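Local coordinates for glycine betaine/carnitine/choline ABC transporter (Staphylococcus aureus subsp. aureus Mu50, PDB 3O66), which probably captures glycine betaine, carnitine, choline or a related compatible solute and delivers it to an ABC importer, as the substrate-binding component, at residues S21-H26 with S251-L256; N242-K247 with E273-H278. One frame throughout, in Å; residues are numbered along the deposited sequence. Where two conformers were deposited one is given.

Interaction 1 (S21-H26 with S251-L256); sequences SQIISH and SEMQRL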
ATOM      1  N   SER A  21       2.371   7.313  -1.205  1.00 22.78           N
ATOM      2  CA  SER A  21       3.809   7.334  -1.455  1.00 22.61           C
ATOM      3  C   SER A  21       4.438   8.658  -1.012  1.00 23.23           C
ATOM      4  O   SER A  21       5.543   8.675  -0.424  1.00 23.32           O
ATOM      5  CB  SER A  21       4.098   7.057  -2.923  1.00 22.40           C
ATOM      6  OG  SER A  21       5.471   7.244  -3.184  1.00 23.43           O
ATOM      7  N   GLN A  22       3.740   9.764  -1.269  1.00 23.25           N
ATOM      8  CA  GLN A  22       4.297  11.069  -0.907  1.00 23.88           C
ATOM      9  C   GLN A  22       4.379  11.255   0.616  1.00 23.23           C
ATOM     10  O   GLN A  22       5.388  11.756   1.121  1.00 23.90           O
ATOM     11  CB  GLN A  22       3.564  12.206  -1.601  1.00 24.70           C
ATOM     12  CG  GLN A  22       3.678  12.081  -3.136  1.00 28.01           C
ATOM     13  CD  GLN A  22       2.795  13.041  -3.865  1.00 34.10           C
ATOM     14  OE1 GLN A  22       1.705  13.396  -3.395  1.00 36.36           O
ATOM     15  NE2 GLN A  22       3.249  13.476  -5.040  1.00 36.05           N
ATOM     16  N   ILE A  23       3.337  10.848   1.322  1.00 20.96           N
ATOM     17  CA  ILE A  23       3.339  10.862   2.802  1.00 20.97           C
ATOM     18  C   ILE A  23       4.543  10.091   3.380  1.00 20.66           C
ATOM     19  O   ILE A  23       5.356  10.661   4.149  1.00 21.14           O
ATOM     20  CB  ILE A  23       1.983  10.380   3.396  1.00 20.58           C
ATOM     21  CG1 ILE A  23       0.862  11.364   3.042  1.00 21.05           C
ATOM     22  CG2 ILE A  23       2.060  10.167   5.009  1.00 19.84           C
ATOM     23  CD1 ILE A  23      -0.566  10.762   3.192  1.00 20.61           C
ATOM     24  N   ILE A  24       4.671   8.822   3.010  0.50 19.69           N
ATOM     25  CA  ILE A  24       5.757   7.981   3.536  0.50 19.66           C
ATOM     26  C   ILE A  24       7.143   8.423   3.037  0.50 19.43           C
ATOM     27  O   ILE A  24       8.116   8.351   3.783  0.50 19.68           O
ATOM     28  CB  ILE A  24       5.519   6.525   3.202  0.50 18.72           C
ATOM     29  CG1 ILE A  24       4.136   6.091   3.692  0.50 18.47           C
ATOM     30  CG2 ILE A  24       6.619   5.642   3.808  0.50 19.76           C
ATOM     31  CD1 ILE A  24       3.690   4.777   3.084  0.50 17.22           C
ATOM     32  N   SER A  25       7.241   8.888   1.793  1.00 19.74           N
ATOM     33  CA  SER A  25       8.530   9.460   1.314  1.00 20.22           C
ATOM     34  C   SER A  25       8.956  10.704   2.085  1.00 21.03           C
ATOM     35  O   SER A  25      10.134  10.872   2.430  1.00 20.66           O
ATOM     36  CB  SER A  25       8.487   9.735  -0.189  1.00 20.07           C
ATOM     37  OG  SER A  25       8.191   8.529  -0.860  1.00 22.18           O
ATOM     38  N   HIS A  26       7.993  11.572   2.395  1.00 21.64           N
ATOM     39  CA  HIS A  26       8.327  12.756   3.169  1.00 22.48           C
ATOM     40  C   HIS A  26       8.625  12.385   4.594  1.00 22.31           C
ATOM     41  O   HIS A  26       9.416  13.070   5.245  1.00 23.53           O
ATOM     42  CB  HIS A  26       7.192  13.796   3.138  1.00 22.87           C
ATOM     43  CG  HIS A  26       7.230  14.655   1.926  1.00 24.87           C
ATOM     44  ND1 HIS A  26       8.223  15.582   1.703  1.00 26.98           N
ATOM     45  CD2 HIS A  26       6.424  14.695   0.840  1.00 26.35           C
ATOM     46  CE1 HIS A  26       8.016  16.174   0.540  1.00 27.91           C
ATOM     47  NE2 HIS A  26       6.929  15.654  -0.002  1.00 27.53           N
ATOM     48  N   SER A 251      -5.387   0.688   9.045  1.00 20.30           N
ATOM     49  CA  SER A 251      -6.328   1.718   9.549  1.00 20.93           C
ATOM     50  C   SER A 251      -5.643   3.094   9.646  1.00 20.32           C
ATOM     51  O   SER A 251      -6.216   4.122   9.327  1.00 20.77           O
ATOM     52  CB  SER A 251      -6.820   1.329  10.957  1.00 21.54           C
ATOM     53  OG  SER A 251      -7.588   0.130  10.923  1.00 26.09           O
ATOM     54  N   GLU A 252      -4.389   3.102  10.078  0.50 19.88           N
ATOM     55  CA  GLU A 252      -3.643   4.355  10.206  0.50 19.28           C
ATOM     56  C   GLU A 252      -3.295   4.946   8.839  0.50 19.53           C
ATOM     57  O   GLU A 252      -3.373   6.157   8.654  0.50 19.20           O
ATOM     58  CB  GLU A 252      -2.373   4.148  11.038  0.50 18.92           C
ATOM     59  CG  GLU A 252      -1.664   5.429  11.411  0.50 17.69           C
ATOM     60  CD  GLU A 252      -2.498   6.328  12.314  0.50 21.43           C
ATOM     61  OE1 GLU A 252      -3.480   5.848  12.935  0.50 19.93           O
ATOM     62  OE2 GLU A 252      -2.134   7.521  12.424  0.50 23.48           O
HETATM   63  N   MSE A 253      -2.927   4.096   7.882  1.00 19.89           N
HETATM   64  CA  MSE A 253      -2.635   4.569   6.511  1.00 20.25           C
HETATM   65  C   MSE A 253      -3.890   5.155   5.888  1.00 20.48           C
HETATM   66  O   MSE A 253      -3.789   6.136   5.155  1.00 21.16           O
HETATM   67  CB  MSE A 253      -2.116   3.429   5.621  1.00 19.55           C
HETATM   68  CG  MSE A 253      -1.466   3.898   4.273  1.00 20.37           C
HETATM   69 SE   MSE A 253       0.136   5.020   4.585  0.75 22.96          SE
HETATM   70  CE  MSE A 253      -0.598   6.779   4.133  1.00 19.87           C
ATOM     71  N   GLN A 254      -5.049   4.532   6.138  1.00 19.52           N
ATOM     72  CA  GLN A 254      -6.321   5.086   5.674  1.00 20.17           C
ATOM     73  C   GLN A 254      -6.510   6.492   6.233  1.00 20.36           C
ATOM     74  O   GLN A 254      -6.809   7.431   5.471  1.00 21.92           O
ATOM     75  CB  GLN A 254      -7.503   4.204   6.070  1.00 19.84           C
ATOM     76  CG  GLN A 254      -7.565   2.837   5.339  1.00 19.48           C
ATOM     77  CD  GLN A 254      -8.375   1.837   6.127  1.00 20.41           C
ATOM     78  OE1 GLN A 254      -8.933   2.179   7.179  1.00 19.66           O
ATOM     79  NE2 GLN A 254      -8.465   0.602   5.631  1.00 19.20           N
ATOM     80  N   ARG A 255      -6.281   6.646   7.546  1.00 19.92           N
ATOM     81  CA  ARG A 255      -6.397   7.951   8.194  1.00 20.61           C
ATOM     82  C   ARG A 255      -5.424   8.982   7.645  1.00 20.57           C
ATOM     83  O   ARG A 255      -5.791  10.150   7.457  1.00 21.11           O
ATOM     84  CB  ARG A 255      -6.242   7.876   9.740  1.00 21.62           C
ATOM     85  CG  ARG A 255      -7.501   7.363  10.470  1.00 23.87           C
ATOM     86  CD  ARG A 255      -7.313   7.383  12.016  1.00 25.01           C
ATOM     87  NE  ARG A 255      -6.391   6.330  12.445  1.00 26.28           N
ATOM     88  CZ  ARG A 255      -6.737   5.060  12.665  1.00 25.34           C
ATOM     89  NH1 ARG A 255      -5.815   4.193  13.042  1.00 24.64           N
ATOM     90  NH2 ARG A 255      -7.994   4.650  12.491  1.00 25.71           N
ATOM     91  N   LEU A 256      -4.180   8.576   7.421  1.00 20.23           N
ATOM     92  CA  LEU A 256      -3.174   9.492   6.897  1.00 20.71           C
ATOM     93  C   LEU A 256      -3.547   9.893   5.484  1.00 20.40           C
ATOM     94  O   LEU A 256      -3.478  11.069   5.129  1.00 21.50           O
ATOM     95  CB  LEU A 256      -1.774   8.837   6.922  1.00 19.74           C
ATOM     96  CG  LEU A 256      -1.218   8.626   8.332  1.00 23.82           C
ATOM     97  CD1 LEU A 256       0.047   7.758   8.240  1.00 23.80           C
ATOM     98  CD2 LEU A 256      -0.963   9.972   9.075  1.00 26.35           C
TER
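Ile-23 carries its CG1 branch anti to the carbonyl carbon and runs on nearly extended (chi2 162°), which sends CD1 out toward helix 250-261; Met-253, deposited as selenomethionine, starts with CG anti to its backbone N (chi1 -166°) and then bends twice, curling SE and CE back to meet the isoleucines. CD1 of Ile-23 is the main probe. It lies 3.5 Å from the backbone O of Leu-256. Met-253 CE is 4.1 Å from the same CD1, so the methyl touches a backbone carbonyl on one side and the end of a selenoether chain on another. Ile-24 was modelled in two conformers; in one of them its CD1 comes within 3.9 Å of Met-253 SE, the two side chains at a slant to each other, a touch that is less certain for that reason. Two helices far apart in sequence thus cross nearly at right angles (101°) at the buried flank of one lobe of the two-lobed substrate-binding fold, their axes 11.2 Å apart, a separation bridged by Ile-23, Ile-24 and Met-253. The beta-branched isoleucines give stiff surfaces, to which the unbranched residue 253 can bend; Leu-256 contributes its CB and backbone, while its side chain meets Val-270 of helix 267-277. Phe-112 touches both Ile-24 and Met-253. Within helix 19-35, Ser-25 OG spends its proton on Ser-21 O (2.7 Å), which also receives Ser-25 N from the opposite face. No hydrogen bond spans the two segments: they meet through apolar packing, with one methyl resting against a backbone carbonyl.

Interaction 2 (N242-K247 with E273-H278); sequences NKLTGK and EFLKKH
Leu-244 and Lys-247 lie on a chain that folds as two overlapping turns, type I from Asn-242 to Thr-245 and type II from Leu-244 to Lys-247, the second placing Gly-246 at a positive phi (76°) that glycine, lacking a CB, adopts easily; this loop, between helices 236-242 and 250-261, packs on the end of helix 267-277. Phe-274, with CG anti to its backbone N (chi1 -177°), reaches across so that CZ lies 3.5 Å from the backbone O of Lys-247, which meets the ring at its edge and in its plane. His-278, just past the helix, lays CD2 over one face of the same ring, toward its rim, 3.7 Å above the plane. Beside this, Leu-244 CD2 and Leu-275 CD2 touch loosely at 4.5 Å. The turns are tied from within: Asn-242 ND2 donates to Thr-245 OG1 (3.1 Å), and Lys-247 folds back to give NZ to Lys-243 O (2.7 Å), which keeps its charge clear of the leucines. Leu-31 of helix 19-35 also packs on Leu-244. With the slightly positive ring edge turned to a carbonyl oxygen, the phenylalanine probably gains a weak electrostatic attraction in addition to its apolar contacts.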
ATOM      1  N   ASN A 242      14.317   1.490   9.844  1.00 23.56           N
ATOM      2  CA  ASN A 242      13.665   0.496  10.707  1.00 24.34           C
ATOM      3  C   ASN A 242      12.829   1.077  11.838  1.00 23.34           C
ATOM      4  O   ASN A 242      12.007   0.375  12.397  1.00 23.64           O
ATOM      5  CB  ASN A 242      14.675  -0.513  11.254  1.00 25.78           C
ATOM      6  CG  ASN A 242      14.910  -1.689  10.294  1.00 27.67           C
ATOM      7  OD1 ASN A 242      16.056  -2.100  10.080  1.00 32.80           O
ATOM      8  ND2 ASN A 242      13.828  -2.233   9.714  1.00 26.67           N
ATOM      9  N   LYS A 243      13.008   2.352  12.167  1.00 22.67           N
ATOM     10  CA  LYS A 243      12.165   2.966  13.183  1.00 23.45           C
ATOM     11  C   LYS A 243      10.696   2.937  12.749  1.00 23.25           C
ATOM     12  O   LYS A 243       9.815   2.932  13.590  1.00 22.35           O
ATOM     13  CB  LYS A 243      12.553   4.422  13.402  1.00 23.96           C
ATOM     14  CG  LYS A 243      13.704   4.708  14.327  1.00 24.15           C
ATOM     15  CD  LYS A 243      13.847   6.258  14.302  1.00 26.46           C
ATOM     16  CE  LYS A 243      14.332   6.786  15.600  1.00 30.06           C
ATOM     17  NZ  LYS A 243      14.298   8.261  15.663  1.00 30.98           N
ATOM     18  N   LEU A 244      10.441   2.934  11.431  1.00 22.90           N
ATOM     19  CA  LEU A 244       9.067   2.964  10.933  1.00 23.03           C
ATOM     20  C   LEU A 244       8.447   1.578  10.767  1.00 22.97           C
ATOM     21  O   LEU A 244       7.267   1.482  10.472  1.00 22.60           O
ATOM     22  CB  LEU A 244       8.986   3.752   9.611  1.00 23.02           C
ATOM     23  CG  LEU A 244       9.330   5.270   9.735  1.00 23.07           C
ATOM     24  CD1 LEU A 244       9.173   5.977   8.393  1.00 23.58           C
ATOM     25  CD2 LEU A 244       8.452   5.946  10.743  1.00 24.27           C
ATOM     26  N   THR A 245       9.232   0.520  10.940  1.00 23.49           N
ATOM     27  CA  THR A 245       8.737  -0.846  10.760  1.00 24.72           C
ATOM     28  C   THR A 245       7.609  -1.173  11.760  1.00 25.17           C
ATOM     29  O   THR A 245       7.807  -1.052  12.969  1.00 23.72           O
ATOM     30  CB  THR A 245       9.906  -1.854  10.912  1.00 25.74           C
ATOM     31  OG1 THR A 245      10.832  -1.652   9.833  1.00 27.61           O
ATOM     32  CG2 THR A 245       9.402  -3.314  10.913  1.00 27.19           C
ATOM     33  N   GLY A 246       6.438  -1.590  11.251  1.00 25.32           N
ATOM     34  CA  GLY A 246       5.253  -1.845  12.082  1.00 25.80           C
ATOM     35  C   GLY A 246       4.474  -0.629  12.583  1.00 26.37           C
ATOM     36  O   GLY A 246       3.425  -0.785  13.214  1.00 28.24           O
ATOM     37  N   LYS A 247       4.952   0.586  12.320  1.00 25.97           N
ATOM     38  CA  LYS A 247       4.327   1.797  12.903  1.00 26.46           C
ATOM     39  C   LYS A 247       3.090   2.394  12.197  1.00 27.03           C
ATOM     40  O   LYS A 247       2.478   3.386  12.678  1.00 28.35           O
ATOM     41  CB  LYS A 247       5.365   2.892  13.154  1.00 25.44           C
ATOM     42  CG  LYS A 247       6.660   2.432  13.828  1.00 25.57           C
ATOM     43  CD  LYS A 247       6.504   1.967  15.305  1.00 27.33           C
ATOM     44  CE  LYS A 247       7.694   1.064  15.730  1.00 27.73           C
ATOM     45  NZ  LYS A 247       8.976   1.879  15.906  1.00 34.46           N
ATOM     46  N   GLU A 273       3.383  15.920  11.036  1.00 24.59           N
ATOM     47  CA  GLU A 273       2.464  15.837  12.160  1.00 25.17           C
ATOM     48  C   GLU A 273       2.462  14.440  12.806  1.00 24.36           C
ATOM     49  O   GLU A 273       2.482  14.320  14.052  1.00 23.90           O
ATOM     50  CB  GLU A 273       1.051  16.306  11.764  1.00 26.18           C
ATOM     51  CG  GLU A 273       1.021  17.782  11.416  1.00 30.00           C
ATOM     52  CD  GLU A 273      -0.370  18.338  11.090  1.00 35.41           C
ATOM     53  OE1 GLU A 273      -1.350  17.562  10.912  1.00 36.49           O
ATOM     54  OE2 GLU A 273      -0.463  19.584  11.003  1.00 37.04           O
ATOM     55  N   PHE A 274       2.492  13.416  11.958  1.00 23.20           N
ATOM     56  CA  PHE A 274       2.580  12.026  12.401  1.00 23.42           C
ATOM     57  C   PHE A 274       3.894  11.804  13.178  1.00 22.89           C
ATOM     58  O   PHE A 274       3.890  11.241  14.278  1.00 23.30           O
ATOM     59  CB  PHE A 274       2.484  11.075  11.207  1.00 22.53           C
ATOM     60  CG  PHE A 274       2.488   9.619  11.585  1.00 22.28           C
ATOM     61  CD1 PHE A 274       1.345   9.027  12.120  1.00 21.69           C
ATOM     62  CD2 PHE A 274       3.628   8.854  11.383  1.00 22.88           C
ATOM     63  CE1 PHE A 274       1.317   7.663  12.469  1.00 24.85           C
ATOM     64  CE2 PHE A 274       3.641   7.463  11.722  1.00 23.79           C
ATOM     65  CZ  PHE A 274       2.473   6.874  12.267  1.00 24.69           C
ATOM     66  N   LEU A 275       5.002  12.265  12.614  1.00 22.26           N
ATOM     67  CA  LEU A 275       6.287  12.104  13.268  1.00 22.59           C
ATOM     68  C   LEU A 275       6.305  12.797  14.623  1.00 23.47           C
ATOM     69  O   LEU A 275       6.793  12.226  15.598  1.00 23.17           O
ATOM     70  CB  LEU A 275       7.451  12.633  12.417  1.00 22.54           C
ATOM     71  CG  LEU A 275       7.771  11.751  11.235  1.00 22.92           C
ATOM     72  CD1 LEU A 275       8.752  12.441  10.259  1.00 22.56           C
ATOM     73  CD2 LEU A 275       8.270  10.334  11.718  1.00 24.94           C
ATOM     74  N   LYS A 276       5.761  14.021  14.685  1.00 23.72           N
ATOM     75  CA  LYS A 276       5.743  14.750  15.956  1.00 25.50           C
ATOM     76  C   LYS A 276       4.872  14.034  16.990  1.00 24.98           C
ATOM     77  O   LYS A 276       5.231  13.946  18.153  1.00 24.14           O
ATOM     78  CB  LYS A 276       5.270  16.195  15.756  1.00 26.39           C
ATOM     79  CG  LYS A 276       6.312  17.063  15.047  1.00 29.70           C
ATOM     80  CD  LYS A 276       5.959  18.547  15.197  1.00 35.93           C
ATOM     81  CE  LYS A 276       6.983  19.494  14.516  1.00 40.79           C
ATOM     82  NZ  LYS A 276       8.392  18.974  14.485  1.00 41.48           N
ATOM     83  N   LYS A 277       3.742  13.499  16.541  1.00 25.33           N
ATOM     84  CA  LYS A 277       2.810  12.770  17.418  1.00 26.71           C
ATOM     85  C   LYS A 277       3.515  11.572  18.073  1.00 25.81           C
ATOM     86  O   LYS A 277       3.194  11.195  19.196  1.00 26.04           O
ATOM     87  CB  LYS A 277       1.609  12.274  16.592  1.00 27.50           C
ATOM     88  CG  LYS A 277       0.476  11.687  17.408  1.00 31.19           C
ATOM     89  CD  LYS A 277      -0.613  11.070  16.513  1.00 37.00           C
ATOM     90  CE  LYS A 277      -1.443  10.067  17.299  1.00 39.54           C
ATOM     91  NZ  LYS A 277      -2.365   9.251  16.416  1.00 41.26           N
ATOM     92  N   HIS A 278       4.461  10.969  17.354  1.00 24.45           N
ATOM     93  CA  HIS A 278       5.189   9.827  17.876  1.00 23.62           C
ATOM     94  C   HIS A 278       6.627  10.151  18.314  1.00 24.02           C
ATOM     95  O   HIS A 278       7.423   9.229  18.465  1.00 25.10           O
ATOM     96  CB  HIS A 278       5.139   8.658  16.886  1.00 23.47           C
ATOM     97  CG  HIS A 278       3.765   8.096  16.702  1.00 23.95           C
ATOM     98  ND1 HIS A 278       3.245   7.133  17.534  1.00 21.80           N
ATOM     99  CD2 HIS A 278       2.805   8.356  15.781  1.00 24.63           C
ATOM    100  CE1 HIS A 278       2.023   6.821  17.146  1.00 22.31           C
ATOM    101  NE2 HIS A 278       1.725   7.557  16.087  1.00 23.52           N
TER

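Interactions 1 and 2 have centres about 11 Å apart and interlock along the chain, since 251-256 follows 242-247 and its helix is followed, after a short loop, by helix 267-277. Phe-274 connects them: its CD1 lies 3.9 Å from Leu-256 CD2. Helix 19-35 supplies the shared floor, with 21-26 facing helix 250-261, while Met-27 and Leu-31 face Phe-274 and Leu-244 further along. Interaction 1 ties a late helix to helix 19-35 near the N-terminus; interaction 2 joins two late elements over the same helix. Gln-254 NE2 bonds to O of Ser-197, just after strand 192-196 of the other lobe's sheet, consistent with interaction 1 lying near the junction. No ligand site is defined here.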